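Local coordinates for protein putative pterin-4-alpha-carbinolamine dehydratase (Brucella melitensis, PDB 3JST) that probably catalyses the dehydration of 4a-hydroxytetrahydrobiopterin to dihydrobiopterin, as a pterin-4-alpha-carbinolamine dehydratase, at residues 58-63 and 90-95. Residues are numbered along the deposited sequence; the frame is centred on the assembly and turned at random.
Sequences HHPEWF and RKMNAI
Met92 reaches from its helix with a single methyl group, CE, and sets it against both Pro60 and Trp62. Its CG stands beside the backbone N (chi1 -78°), and beyond CG the chain runs fully extended, which lets the thioether span a gap that leaves the CA atoms of Pro60 and Met92 10.6 Å apart. A long, unbranched and apolar side chain suits such a reach. On the indole, CE lies 4.1 Å from Trp62 CZ3 and equally near CE3, meeting the six-membered ring obliquely; on the proline it lies 4.2 Å from CB. These are van der Waals contacts between apolar groups, with no hydrogen bond joining the two segments, and the shared surface is small, 84 Å² in all.

The two partners of the methyl group also pack on each other. Pro60 CG sits 3.6 Å above the plane of the Trp62 ring, over its centre, a CH-pi contact between residues two apart in sequence. Trp62 CG lies between the backbone N and the carbonyl carbon (chi1 56°), and this turns the indole back over the proline. The broad, flat indole has room for Pro60 CG over its face while its CE3–CZ3 side meets the methyl. The rigid pyrrolidine gives CG to the indole and the neighbouring CB to the methionine.

The contact joins strand 61-65, outermost of the sheet within the chain, to helix 83-96 across one face of the antiparallel sheet of this alpha+beta fold. Met92 is buried, also touching Val71 and Phe34 on the inner strands; Trp62 rests on Ala49 of helix 39-56, and Pro60 touches Leu73 of the adjacent strand 68-73.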
loop_
_atom_site.group_PDB
_atom_site.type_symbol
_atom_site.label_atom_id
_atom_site.label_comp_id
_atom_site.label_asym_id
_atom_site.label_seq_id
_atom_site.Cartn_x
_atom_site.Cartn_y
_atom_site.Cartn_z
ATOM N N HIS A 58 5.865 7.994 -5.304
ATOM C CA HIS A 58 4.667 7.177 -5.442
ATOM C C HIS A 58 3.899 7.250 -4.126
ATOM O O HIS A 58 4.328 6.700 -3.114
ATOM C CB HIS A 58 5.046 5.731 -5.781
ATOM C CG HIS A 58 3.869 4.852 -6.061
ATOM N ND1 HIS A 58 3.072 5.012 -7.174
ATOM C CD2 HIS A 58 3.349 3.809 -5.372
ATOM C CE1 HIS A 58 2.109 4.108 -7.156
ATOM N NE2 HIS A 58 2.255 3.364 -6.074
ATOM N N HIS A 59 2.764 7.935 -4.149
ATOM C CA HIS A 59 2.102 8.338 -2.918
ATOM C C HIS A 59 0.803 7.585 -2.678
ATOM O O HIS A 59 0.013 7.386 -3.604
ATOM C CB HIS A 59 1.882 9.843 -2.947
ATOM C CG HIS A 59 3.156 10.611 -3.100
ATOM N ND1 HIS A 59 3.638 11.012 -4.327
ATOM C CD2 HIS A 59 4.077 10.997 -2.187
ATOM C CE1 HIS A 59 4.787 11.644 -4.159
ATOM N NE2 HIS A 59 5.080 11.642 -2.870
ATOM N N PRO A 60 0.585 7.147 -1.424
ATOM C CA PRO A 60 -0.612 6.378 -1.109
ATOM C C PRO A 60 -1.852 7.245 -0.978
ATOM O O PRO A 60 -1.746 8.466 -0.821
ATOM C CB PRO A 60 -0.266 5.756 0.249
ATOM C CG PRO A 60 0.635 6.770 0.890
ATOM C CD PRO A 60 1.454 7.324 -0.244
ATOM N N GLU A 61 -3.017 6.608 -1.061
ATOM C CA GLU A 61 -4.249 7.180 -0.541
ATOM C C GLU A 61 -4.435 6.551 0.834
ATOM O O GLU A 61 -4.549 5.325 0.946
ATOM C CB GLU A 61 -5.442 6.871 -1.446
ATOM C CG GLU A 61 -5.406 7.618 -2.778
ATOM C CD GLU A 61 -6.614 7.337 -3.662
ATOM O OE1 GLU A 61 -7.511 6.567 -3.251
ATOM O OE2 GLU A 61 -6.664 7.889 -4.783
ATOM N N TRP A 62 -4.448 7.365 1.884
ATOM C CA TRP A 62 -4.538 6.805 3.231
ATOM C C TRP A 62 -5.301 7.656 4.237
ATOM O O TRP A 62 -5.337 8.877 4.147
ATOM C CB TRP A 62 -3.153 6.394 3.774
ATOM C CG TRP A 62 -2.076 7.443 3.808
ATOM C CD1 TRP A 62 -2.146 8.738 3.360
ATOM C CD2 TRP A 62 -0.732 7.262 4.287
ATOM N NE1 TRP A 62 -0.940 9.371 3.551
ATOM C CE2 TRP A 62 -0.055 8.488 4.115
ATOM C CE3 TRP A 62 -0.039 6.181 4.855
ATOM C CZ2 TRP A 62 1.281 8.665 4.492
ATOM C CZ3 TRP A 62 1.292 6.357 5.228
ATOM C CH2 TRP A 62 1.935 7.593 5.044
ATOM N N PHE A 63 -5.932 6.955 5.177
ATOM C CA PHE A 63 -6.793 7.547 6.191
ATOM C C PHE A 63 -6.253 7.122 7.543
ATOM O O PHE A 63 -5.887 5.956 7.721
ATOM C CB PHE A 63 -8.230 7.033 6.013
ATOM C CG PHE A 63 -9.159 7.386 7.150
ATOM C CD1 PHE A 63 -9.806 8.613 7.185
ATOM C CD2 PHE A 63 -9.394 6.480 8.184
ATOM C CE1 PHE A 63 -10.667 8.936 8.233
ATOM C CE2 PHE A 63 -10.255 6.794 9.235
ATOM C CZ PHE A 63 -10.892 8.021 9.260
ATOM N N ARG A 90 4.766 -3.889 0.250
ATOM C CA ARG A 90 5.856 -4.664 0.830
ATOM C C ARG A 90 6.588 -3.875 1.916
ATOM O O ARG A 90 6.810 -4.396 3.006
ATOM C CB ARG A 90 6.839 -5.096 -0.267
ATOM C CG ARG A 90 8.059 -5.869 0.225
ATOM C CD ARG A 90 9.016 -6.237 -0.914
ATOM N NE ARG A 90 8.335 -6.927 -2.006
ATOM C CZ ARG A 90 8.381 -6.585 -3.298
ATOM N NH1 ARG A 90 9.091 -5.541 -3.723
ATOM N NH2 ARG A 90 7.709 -7.312 -4.184
ATOM N N LYS A 91 6.950 -2.625 1.612
ATOM C CA LYS A 91 7.682 -1.772 2.556
ATOM C C LYS A 91 6.839 -1.455 3.785
ATOM O O LYS A 91 7.338 -1.501 4.912
ATOM C CB LYS A 91 8.121 -0.462 1.896
ATOM C CG LYS A 91 9.018 0.417 2.774
ATOM C CD LYS A 91 10.409 -0.200 2.978
ATOM C CE LYS A 91 11.371 0.815 3.573
ATOM N NZ LYS A 91 12.748 0.284 3.736
ATOM N N MET A 92 5.569 -1.125 3.556
ATOM C CA MET A 92 4.626 -0.871 4.647
ATOM C C MET A 92 4.507 -2.076 5.574
ATOM O O MET A 92 4.498 -1.922 6.794
ATOM C CB MET A 92 3.252 -0.497 4.098
ATOM C CG MET A 92 3.176 0.938 3.618
ATOM S SD MET A 92 1.568 1.377 2.944
ATOM C CE MET A 92 1.778 3.151 2.786
ATOM N N ASN A 93 4.420 -3.269 4.990
ATOM C CA ASN A 93 4.387 -4.499 5.778
ATOM C C ASN A 93 5.652 -4.687 6.616
ATOM O O ASN A 93 5.577 -5.171 7.748
ATOM C CB ASN A 93 4.137 -5.723 4.884
ATOM C CG ASN A 93 2.659 -5.965 4.631
ATOM O OD1 ASN A 93 1.836 -5.067 4.811
ATOM N ND2 ASN A 93 2.311 -7.188 4.228
ATOM N N ALA A 94 6.798 -4.294 6.064
ATOM C CA ALA A 94 8.069 -4.369 6.780
ATOM C C ALA A 94 8.110 -3.358 7.929
ATOM O O ALA A 94 8.554 -3.681 9.026
ATOM C CB ALA A 94 9.246 -4.140 5.823
ATOM N N ILE A 95 7.637 -2.141 7.673
ATOM C CA ILE A 95 7.605 -1.096 8.697
ATOM C C ILE A 95 6.677 -1.506 9.847
ATOM O O ILE A 95 7.060 -1.438 11.012
ATOM C CB ILE A 95 7.130 0.259 8.119
ATOM C CG1 ILE A 95 8.122 0.800 7.081
ATOM C CG2 ILE A 95 6.954 1.291 9.237
ATOM C CD1 ILE A 95 7.503 1.840 6.155
#